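Local coordinates for protein shikimate 5-dehydrogenase AroE (5-dehydroshikimate reductase) (Mycobacterium tuberculosis, PDB 4P4G) that probably catalyses the NADP-dependent reduction of 3-dehydroshikimate to shikimate, a step on the pathway to chorismate and the aromatic amino acids, at residues Arg19-Ala30 and Ala260-Leu268; Leu113-Gly124 and Leu136-Val147. All blocks are in the same frame, centred on the assembly; numbering follows the deposited sequence.

Contact 1: Arg19-Ala30 and Ala260-Leu268; sequences RSPQLHLAAYRA and AMTCALAAL. With SKM ((3R,4S,5R)-3,4,5-trihydroxycyclohex-1-ene-1-carboxylic acid), chain C.
Leu23 lays its CD2 methyl over the backbone of helix 258-267, with CD2 3.6 Å from Met261 O and 3.9 Å from the methyl CB of Ala264. With CG turned opposite the carbonyl carbon (chi1 -66°), the branched end swings toward the partner helix, where CD2 also meets Leu265 CD1. One turn on, Ala26 and Ala264 touch methyl to methyl (CB to CB 3.5 Å), and Ala30 and Ala260 do the same (CB to CB 3.6 Å). With such small residues the axes of 20-30 and 260-267 approach to 8.5 Å; the helices run roughly antiparallel, 142° between their directions. Met261 lies alongside Ala27, whose CB rests 3.8 Å from Met261 CG. At the other end Leu268 fills the angle between Arg19 and Gln22: its CD2 sits 3.7 Å from Gln22 CG, while CD1 faces the aliphatic base of Arg19. The guanidinium of Arg19 continues past the contact to a salt bridge with Asp216. From a different side of helix 20-30, Ser20 OG donates a hydrogen bond to the carboxylate atom SKM O2 (2.7 Å), joined at the ligand by Ser18, Tyr215 and Lys69 among others. The interface with the C-terminal helix is thus essentially apolar, held by methyl packing, whereas Ser20 and His24, on another side of helix 20-30, face the ligand and the pocket residue Gln247, which His24 NE2 bonds.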
loop_
_atom_site.group_PDB
_atom_site.type_symbol
_atom_site.label_atom_id
_atom_site.label_comp_id
_atom_site.label_asym_id
_atom_site.label_seq_id
_atom_site.Cartn_x
_atom_site.Cartn_y
_atom_site.Cartn_z
ATOM N N ARG A 19 7.767 -9.883 1.560
ATOM C CA ARG A 19 8.853 -9.649 2.507
ATOM C C ARG A 19 8.356 -9.096 3.852
ATOM O O ARG A 19 9.155 -8.657 4.675
ATOM C CB ARG A 19 9.908 -8.702 1.922
ATOM C CG ARG A 19 10.502 -9.119 0.584
ATOM C CD ARG A 19 10.981 -10.547 0.574
ATOM N NE ARG A 19 12.017 -10.782 -0.435
ATOM C CZ ARG A 19 11.790 -10.957 -1.735
ATOM N NH1 ARG A 19 10.553 -10.918 -2.226
ATOM N NH2 ARG A 19 12.813 -11.169 -2.555
ATOM N N SER A 20 7.044 -9.105 4.072
ATOM C CA SER A 20 6.504 -8.743 5.380
ATOM C C SER A 20 7.043 -9.565 6.545
ATOM O O SER A 20 7.326 -8.983 7.606
ATOM C CB SER A 20 4.974 -8.790 5.390
ATOM O OG SER A 20 4.447 -7.599 4.864
ATOM N N PRO A 21 7.153 -10.911 6.392
ATOM C CA PRO A 21 7.631 -11.682 7.546
ATOM C C PRO A 21 9.019 -11.256 7.997
ATOM O O PRO A 21 9.249 -11.191 9.195
ATOM C CB PRO A 21 7.677 -13.122 7.019
ATOM C CG PRO A 21 6.651 -13.166 5.925
ATOM C CD PRO A 21 6.793 -11.798 5.265
ATOM N N GLN A 22 9.917 -10.992 7.049
ATOM C CA GLN A 22 11.268 -10.556 7.388
ATOM C C GLN A 22 11.231 -9.319 8.286
ATOM O O GLN A 22 11.968 -9.243 9.285
ATOM C CB GLN A 22 12.090 -10.287 6.124
ATOM C CG GLN A 22 12.544 -11.547 5.380
ATOM C CD GLN A 22 11.595 -11.987 4.285
ATOM O OE1 GLN A 22 10.373 -11.873 4.413
ATOM N NE2 GLN A 22 12.160 -12.497 3.184
ATOM N N LEU A 23 10.367 -8.359 7.948
ATOM C CA LEU A 23 10.293 -7.103 8.698
ATOM C C LEU A 23 9.654 -7.304 10.062
ATOM O O LEU A 23 10.131 -6.784 11.062
ATOM C CB LEU A 23 9.511 -6.042 7.924
ATOM C CG LEU A 23 10.142 -5.543 6.636
ATOM C CD1 LEU A 23 9.336 -4.363 6.099
ATOM C CD2 LEU A 23 11.594 -5.155 6.867
ATOM N N HIS A 24 8.556 -8.042 10.106
ATOM C CA HIS A 24 7.865 -8.245 11.371
ATOM C C HIS A 24 8.678 -9.112 12.326
ATOM O O HIS A 24 8.737 -8.824 13.518
ATOM C CB HIS A 24 6.498 -8.887 11.131
ATOM C CG HIS A 24 5.449 -7.921 10.695
ATOM N ND1 HIS A 24 4.455 -7.473 11.547
ATOM C CD2 HIS A 24 5.226 -7.315 9.508
ATOM C CE1 HIS A 24 3.667 -6.642 10.894
ATOM N NE2 HIS A 24 4.110 -6.533 9.650
ATOM N N LEU A 25 9.299 -10.174 11.817
ATOM C CA LEU A 25 10.080 -11.050 12.684
ATOM C C LEU A 25 11.273 -10.303 13.267
ATOM O O LEU A 25 11.601 -10.469 14.435
ATOM C CB LEU A 25 10.499 -12.335 11.963
ATOM C CG LEU A 25 9.310 -13.259 11.699
ATOM C CD1 LEU A 25 9.690 -14.367 10.744
ATOM C CD2 LEU A 25 8.755 -13.821 13.005
ATOM N N ALA A 26 11.908 -9.464 12.453
ATOM C CA ALA A 26 12.968 -8.583 12.937
ATOM C C ALA A 26 12.469 -7.681 14.064
ATOM O O ALA A 26 13.152 -7.519 15.078
ATOM C CB ALA A 26 13.522 -7.748 11.789
ATOM N N ALA A 27 11.286 -7.093 13.875
ATOM C CA ALA A 27 10.679 -6.237 14.894
ATOM C C ALA A 27 10.381 -7.011 16.167
ATOM O O ALA A 27 10.663 -6.533 17.266
ATOM C CB ALA A 27 9.406 -5.588 14.361
ATOM N N TYR A 28 9.797 -8.199 16.027
ATOM C CA TYR A 28 9.405 -8.964 17.210
ATOM C C TYR A 28 10.634 -9.354 18.017
ATOM O O TYR A 28 10.628 -9.267 19.241
ATOM C CB TYR A 28 8.566 -10.197 16.859
ATOM C CG TYR A 28 7.310 -9.914 16.054
ATOM C CD1 TYR A 28 6.731 -8.648 16.025
ATOM C CD2 TYR A 28 6.702 -10.926 15.320
ATOM C CE1 TYR A 28 5.585 -8.398 15.274
ATOM C CE2 TYR A 28 5.569 -10.686 14.568
ATOM C CZ TYR A 28 5.016 -9.421 14.543
ATOM O OH TYR A 28 3.889 -9.188 13.792
ATOM N N ARG A 29 11.703 -9.764 17.336
ATOM C CA ARG A 29 12.960 -10.051 18.028
ATOM C C ARG A 29 13.548 -8.824 18.737
ATOM O O ARG A 29 14.041 -8.918 19.857
ATOM C CB ARG A 29 13.980 -10.648 17.052
ATOM C CG ARG A 29 13.627 -12.056 16.586
ATOM C CD ARG A 29 14.813 -12.715 15.891
ATOM N NE ARG A 29 15.224 -11.985 14.693
ATOM C CZ ARG A 29 14.710 -12.190 13.483
ATOM N NH1 ARG A 29 13.765 -13.105 13.315
ATOM N NH2 ARG A 29 15.144 -11.485 12.440
ATOM N N ALA A 30 13.502 -7.670 18.078
ATOM C CA ALA A 30 13.977 -6.425 18.686
ATOM C C ALA A 30 13.169 -6.048 19.931
ATOM O O ALA A 30 13.709 -5.461 20.877
ATOM C CB ALA A 30 13.940 -5.297 17.673
ATOM N N ALA A 260 15.704 -1.387 13.868
ATOM C CA ALA A 260 15.796 -2.815 13.591
ATOM C C ALA A 260 15.102 -3.182 12.288
ATOM O O ALA A 260 15.597 -4.025 11.531
ATOM C CB ALA A 260 15.208 -3.617 14.744
ATOM N N MET A 261 13.954 -2.563 12.025
ATOM C CA MET A 261 13.198 -2.890 10.828
ATOM C C MET A 261 13.893 -2.334 9.594
ATOM O O MET A 261 13.872 -2.947 8.529
ATOM C CB MET A 261 11.767 -2.372 10.943
ATOM C CG MET A 261 10.999 -3.104 12.030
ATOM S SD MET A 261 9.390 -2.365 12.365
ATOM C CE MET A 261 8.500 -2.779 10.875
ATOM N N THR A 262 14.532 -1.184 9.751
ATOM C CA THR A 262 15.262 -0.592 8.632
ATOM C C THR A 262 16.487 -1.442 8.304
ATOM O O THR A 262 16.790 -1.677 7.129
ATOM C CB THR A 262 15.665 0.859 8.923
ATOM O OG1 THR A 262 14.489 1.633 9.184
ATOM C CG2 THR A 262 16.387 1.450 7.726
ATOM N N CYS A 263 17.174 -1.930 9.333
ATOM C CA CYS A 263 18.262 -2.885 9.113
ATOM C C CYS A 263 17.804 -4.191 8.455
ATOM O O CYS A 263 18.545 -4.792 7.671
ATOM C CB CYS A 263 18.963 -3.189 10.422
ATOM S SG CYS A 263 19.862 -1.781 11.053
ATOM N N ALA A 264 16.603 -4.651 8.788
ATOM C CA ALA A 264 16.081 -5.869 8.162
ATOM C C ALA A 264 15.840 -5.630 6.680
ATOM O O ALA A 264 16.111 -6.502 5.851
ATOM C CB ALA A 264 14.806 -6.315 8.831
ATOM N N LEU A 265 15.328 -4.449 6.347
ATOM C CA LEU A 265 15.051 -4.123 4.955
ATOM C C LEU A 265 16.359 -4.132 4.169
ATOM O O LEU A 265 16.409 -4.607 3.036
ATOM C CB LEU A 265 14.346 -2.772 4.840
ATOM C CG LEU A 265 13.609 -2.533 3.514
ATOM C CD1 LEU A 265 12.221 -3.170 3.537
ATOM C CD2 LEU A 265 13.496 -1.057 3.221
ATOM N N ALA A 266 17.425 -3.635 4.791
ATOM C CA ALA A 266 18.738 -3.594 4.147
ATOM C C ALA A 266 19.350 -4.986 3.985
ATOM O O ALA A 266 20.244 -5.184 3.155
ATOM C CB ALA A 266 19.692 -2.686 4.924
ATOM N N ALA A 267 18.880 -5.940 4.789
ATOM C CA ALA A 267 19.404 -7.309 4.769
ATOM C C ALA A 267 18.696 -8.199 3.744
ATOM O O ALA A 267 19.111 -9.338 3.522
ATOM C CB ALA A 267 19.322 -7.930 6.151
ATOM N N LEU A 268 17.619 -7.688 3.149
ATOM C CA LEU A 268 16.926 -8.401 2.080
ATOM C C LEU A 268 17.831 -8.478 0.858
ATOM O O LEU A 268 18.811 -7.738 0.762
ATOM C CB LEU A 268 15.633 -7.670 1.713
ATOM C CG LEU A 268 14.548 -7.535 2.792
ATOM C CD1 LEU A 268 13.435 -6.651 2.290
ATOM C CD2 LEU A 268 13.983 -8.889 3.205
HETATM O O12 SKM C . -0.195 -3.182 2.647
HETATM C C8 SKM C . 0.907 -4.079 2.535
HETATM C C6 SKM C . 1.194 -4.284 1.074
HETATM O O7 SKM C . 0.004 -4.556 0.359
HETATM C C5 SKM C . 2.086 -5.409 0.929
HETATM C C4 SKM C . 2.382 -6.325 1.849
HETATM C C1 SKM C . 3.337 -7.452 1.494
HETATM O O2 SKM C . 3.675 -8.261 2.369
HETATM O O3 SKM C . 3.790 -7.570 0.341
HETATM C C10 SKM C . 1.796 -6.293 3.292
HETATM C C9 SKM C . 0.563 -5.343 3.273
HETATM O O11 SKM C . 0.300 -5.056 4.603
#

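Contact 2: Leu113-Gly124 and Leu136-Val147; sequences LGAAAGHALVLG and LAELGVTDITVV
Ala120 N donates to Asp143 O and Ala120 O accepts from Thr145 N, both at 2.9 Å, starting a ladder between parallel strands 119-123 and 143-148. Val122 repeats the pattern with Thr145 O and Val147 N; the bond from Val147 N to Val122 O is almost straight, 176° at the hydrogen. Gly124 N closes the series on Val147 O (2.8 Å). Before the strands begin, Thr142 N reaches Gly118 O, tilted 31° from the carbonyl plane. Water bridges extend the pairing: one molecule donates to both Ala120 O and Asp143 OD2 and accepts from Thr145 OG1, and another links Ala116 N to Leu139 O. The His119 ring edge is turned to the Asp143 carboxylate, but the modelled separation is too short to be trusted.

Strand 119-123, helix 129-139 and strand 143-148 form the first beta-alpha-beta unit of a Rossmann-type nucleotide-binding domain. Gly124, with positive phi, follows the first strand where a glycine-rich GxGxxA-like turn probably begins; a sulfate, probably from the crystallisation liquor, lies next to it. Gly140, just past the crossover helix, completes a Schellman motif through weak bonds from Gly140 N to Ala137 O and from Val141 N to Leu136 O.

That helix packs on the sheet face bearing Ala120 and Val122. Leu136 CD1 comes within 3.5 Å of Val122 CG2, the two running alongside head to tail, while its CD2 meets Leu113 CD1. Leu139 lies roughly perpendicular to Leu113, its CD1 3.8 Å from Leu113 CB, and also touches Ala116. On the other face Leu121 and Thr145 run together in one direction, with a tight approach of 3.5 Å between Leu121 CD1 and Thr145 CB; Ala181 and Val182 of helix 178-184 pack against Leu121.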
loop_
_atom_site.group_PDB
_atom_site.type_symbol
_atom_site.label_atom_id
_atom_site.label_comp_id
_atom_site.label_asym_id
_atom_site.label_seq_id
_atom_site.Cartn_x
_atom_site.Cartn_y
_atom_site.Cartn_z
ATOM N N LEU A 113 7.487 8.643 0.392
ATOM C CA LEU A 113 7.705 9.875 -0.371
ATOM C C LEU A 113 8.413 10.965 0.419
ATOM O O LEU A 113 9.267 11.692 -0.128
ATOM C CB LEU A 113 6.377 10.410 -0.928
ATOM C CG LEU A 113 5.789 9.608 -2.080
ATOM C CD1 LEU A 113 4.387 10.092 -2.430
ATOM C CD2 LEU A 113 6.709 9.725 -3.274
ATOM N N GLY A 114 8.064 11.115 1.697
ATOM C CA GLY A 114 8.706 12.115 2.542
ATOM C C GLY A 114 8.057 13.489 2.430
ATOM O O GLY A 114 7.688 14.099 3.437
ATOM N N ALA A 115 7.927 13.972 1.199
ATOM C CA ALA A 115 7.280 15.252 0.923
ATOM C C ALA A 115 6.698 15.245 -0.485
ATOM O O ALA A 115 7.185 14.530 -1.360
ATOM C CB ALA A 115 8.269 16.401 1.082
ATOM N N ALA A 116 5.647 16.034 -0.681
ATOM C CA ALA A 116 5.012 16.243 -1.985
ATOM C C ALA A 116 4.087 17.443 -1.829
ATOM O O ALA A 116 3.415 17.572 -0.805
ATOM C CB ALA A 116 4.228 15.027 -2.411
ATOM N N ALA A 117 4.030 18.318 -2.827
ATOM C CA ALA A 117 3.307 19.579 -2.635
ATOM C C ALA A 117 2.586 20.112 -3.871
ATOM O O ALA A 117 1.905 21.142 -3.800
ATOM C CB ALA A 117 4.248 20.639 -2.085
ATOM N N GLY A 118 2.738 19.427 -4.999
ATOM C CA GLY A 118 2.207 19.938 -6.250
ATOM C C GLY A 118 1.198 19.017 -6.902
ATOM O O GLY A 118 0.286 18.522 -6.243
ATOM N N HIS A 119 1.349 18.809 -8.205
ATOM C CA HIS A 119 0.425 17.957 -8.944
ATOM C C HIS A 119 0.894 16.519 -8.851
ATOM O O HIS A 119 2.094 16.247 -8.971
ATOM C CB HIS A 119 0.370 18.392 -10.408
ATOM C CG HIS A 119 0.195 19.867 -10.592
ATOM N ND1 HIS A 119 -0.974 20.523 -10.273
ATOM C CD2 HIS A 119 1.037 20.815 -11.069
ATOM C CE1 HIS A 119 -0.842 21.811 -10.535
ATOM N NE2 HIS A 119 0.368 22.014 -11.024
ATOM N N ALA A 120 -0.041 15.591 -8.647
ATOM C CA ALA A 120 0.314 14.183 -8.499
ATOM C C ALA A 120 -0.513 13.314 -9.429
ATOM O O ALA A 120 -1.582 13.723 -9.877
ATOM C CB ALA A 120 0.119 13.725 -7.062
ATOM N N LEU A 121 -0.001 12.123 -9.711
ATOM C CA LEU A 121 -0.698 11.133 -10.520
ATOM C C LEU A 121 -0.776 9.845 -9.720
ATOM O O LEU A 121 0.190 9.461 -9.054
ATOM C CB LEU A 121 0.107 10.902 -11.797
ATOM C CG LEU A 121 -0.508 10.565 -13.142
ATOM C CD1 LEU A 121 -1.530 11.599 -13.519
ATOM C CD2 LEU A 121 0.608 10.570 -14.173
ATOM N N VAL A 122 -1.921 9.170 -9.773
ATOM C CA VAL A 122 -2.062 7.867 -9.134
ATOM C C VAL A 122 -2.515 6.907 -10.202
ATOM O O VAL A 122 -3.496 7.171 -10.889
ATOM C CB VAL A 122 -3.120 7.884 -8.002
ATOM C CG1 VAL A 122 -3.524 6.456 -7.593
ATOM C CG2 VAL A 122 -2.607 8.678 -6.799
ATOM N N LEU A 123 -1.798 5.801 -10.353
ATOM C CA LEU A 123 -2.220 4.771 -11.299
ATOM C C LEU A 123 -2.929 3.629 -10.604
ATOM O O LEU A 123 -2.402 3.049 -9.651
ATOM C CB LEU A 123 -1.031 4.195 -12.043
ATOM C CG LEU A 123 -0.053 5.159 -12.688
ATOM C CD1 LEU A 123 0.963 4.366 -13.486
ATOM C CD2 LEU A 123 -0.791 6.150 -13.556
ATOM N N GLY A 124 -4.123 3.312 -11.091
ATOM C CA GLY A 124 -4.860 2.150 -10.623
ATOM C C GLY A 124 -6.107 2.501 -9.849
ATOM O O GLY A 124 -6.298 3.651 -9.460
ATOM N N LEU A 136 -1.201 11.036 -0.349
ATOM C CA LEU A 136 -0.810 12.248 -1.073
ATOM C C LEU A 136 -1.491 13.485 -0.500
ATOM O O LEU A 136 -0.848 14.520 -0.328
ATOM C CB LEU A 136 -1.098 12.118 -2.571
ATOM C CG LEU A 136 -0.192 11.157 -3.332
ATOM C CD1 LEU A 136 -0.825 10.848 -4.679
ATOM C CD2 LEU A 136 1.199 11.757 -3.513
ATOM N N ALA A 137 -2.784 13.380 -0.193
ATOM C CA ALA A 137 -3.499 14.491 0.446
ATOM C C ALA A 137 -2.859 14.894 1.779
ATOM O O ALA A 137 -2.740 16.085 2.082
ATOM C CB ALA A 137 -4.979 14.156 0.626
ATOM N N GLU A 138 -2.451 13.904 2.574
ATOM C CA GLU A 138 -1.804 14.172 3.858
ATOM C C GLU A 138 -0.498 14.948 3.665
ATOM O O GLU A 138 -0.156 15.825 4.464
ATOM C CB GLU A 138 -1.528 12.861 4.599
ATOM C CG GLU A 138 -0.782 13.029 5.918
ATOM C CD GLU A 138 -1.708 13.276 7.099
ATOM O OE1 GLU A 138 -2.933 13.073 6.953
ATOM O OE2 GLU A 138 -1.207 13.666 8.179
ATOM N N LEU A 139 0.227 14.628 2.597
ATOM C CA LEU A 139 1.493 15.306 2.293
ATOM C C LEU A 139 1.276 16.742 1.823
ATOM O O LEU A 139 2.188 17.572 1.894
ATOM C CB LEU A 139 2.273 14.537 1.231
ATOM C CG LEU A 139 2.876 13.205 1.669
ATOM C CD1 LEU A 139 3.479 12.462 0.493
ATOM C CD2 LEU A 139 3.910 13.439 2.765
ATOM N N GLY A 140 0.080 17.027 1.315
ATOM C CA GLY A 140 -0.259 18.377 0.908
ATOM C C GLY A 140 -0.309 18.660 -0.589
ATOM O O GLY A 140 -0.206 19.825 -0.978
ATOM N N VAL A 141 -0.480 17.636 -1.430
ATOM C CA VAL A 141 -0.540 17.878 -2.886
ATOM C C VAL A 141 -1.738 18.763 -3.272
ATOM O O VAL A 141 -2.756 18.771 -2.583
ATOM C CB VAL A 141 -0.528 16.562 -3.725
ATOM C CG1 VAL A 141 0.695 15.699 -3.369
ATOM C CG2 VAL A 141 -1.820 15.791 -3.559
ATOM N N THR A 142 -1.603 19.537 -4.347
ATOM C CA THR A 142 -2.667 20.478 -4.718
ATOM C C THR A 142 -3.763 19.800 -5.540
ATOM O O THR A 142 -4.936 20.189 -5.488
ATOM C CB THR A 142 -2.129 21.701 -5.488
ATOM O OG1 THR A 142 -1.430 21.269 -6.664
ATOM C CG2 THR A 142 -1.190 22.537 -4.614
ATOM N N ASP A 143 -3.387 18.778 -6.297
ATOM C CA ASP A 143 -4.351 18.106 -7.150
ATOM C C ASP A 143 -3.841 16.736 -7.545
ATOM O O ASP A 143 -2.630 16.504 -7.598
ATOM C CB ASP A 143 -4.661 18.944 -8.389
ATOM C CG ASP A 143 -3.562 18.891 -9.405
ATOM O OD1 ASP A 143 -2.529 19.550 -9.178
ATOM O OD2 ASP A 143 -3.724 18.188 -10.426
ATOM N N ILE A 144 -4.773 15.820 -7.785
ATOM C CA ILE A 144 -4.442 14.450 -8.113
ATOM C C ILE A 144 -5.182 14.042 -9.374
ATOM O O ILE A 144 -6.380 14.263 -9.491
ATOM C CB ILE A 144 -4.838 13.493 -6.972
ATOM C CG1 ILE A 144 -3.954 13.748 -5.740
ATOM C CG2 ILE A 144 -4.760 12.025 -7.443
ATOM C CD1 ILE A 144 -4.475 13.098 -4.449
ATOM N N THR A 145 -4.465 13.459 -10.329
ATOM C CA THR A 145 -5.129 12.850 -11.481
ATOM C C THR A 145 -5.086 11.330 -11.300
ATOM O O THR A 145 -4.024 10.757 -11.062
ATOM C CB THR A 145 -4.459 13.286 -12.809
ATOM O OG1 THR A 145 -4.585 14.709 -12.977
ATOM C CG2 THR A 145 -5.097 12.582 -14.011
ATOM N N VAL A 146 -6.250 10.682 -11.367
ATOM C CA VAL A 146 -6.338 9.227 -11.253
ATOM C C VAL A 146 -6.402 8.621 -12.647
ATOM O O VAL A 146 -7.269 8.973 -13.443
ATOM C CB VAL A 146 -7.595 8.811 -10.472
ATOM C CG1 VAL A 146 -7.781 7.282 -10.501
ATOM C CG2 VAL A 146 -7.511 9.312 -9.042
ATOM N N VAL A 147 -5.469 7.725 -12.944
ATOM C CA VAL A 147 -5.427 7.052 -14.240
ATOM C C VAL A 147 -5.694 5.575 -13.987
ATOM O O VAL A 147 -4.935 4.920 -13.299
ATOM C CB VAL A 147 -4.040 7.182 -14.910
ATOM C CG1 VAL A 147 -4.075 6.603 -16.322
ATOM C CG2 VAL A 147 -3.588 8.632 -14.954
HETATM O O HOH W 1 4.813 17.200 2.104
HETATM O O HOH W 2 0.836 22.231 -1.678
HETATM O O HOH W 3 -2.275 16.047 -11.256
#

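How the contacts relate
Contact 1 and contact 2 belong to the two halves of the enzyme and lie on opposite sides of the chain's centre, with centres 29 Å apart and nearest atoms about 12 Å apart. Along the sequence, 113-124 and 136-147 are nested inside the long loop closed when 260-268 returns to 19-30. Contact 1 thus brings the end of the chain back onto the substrate-binding part, where Ser20 grips shikimate directly. Contact 2 joins two neighbouring strands of the parallel sheet in the probable NADP-binding domain; its Gly124 is about 14 Å from shikimate at nearest approach, consistent with a cofactor spanning from the glycine-rich turn to the substrate.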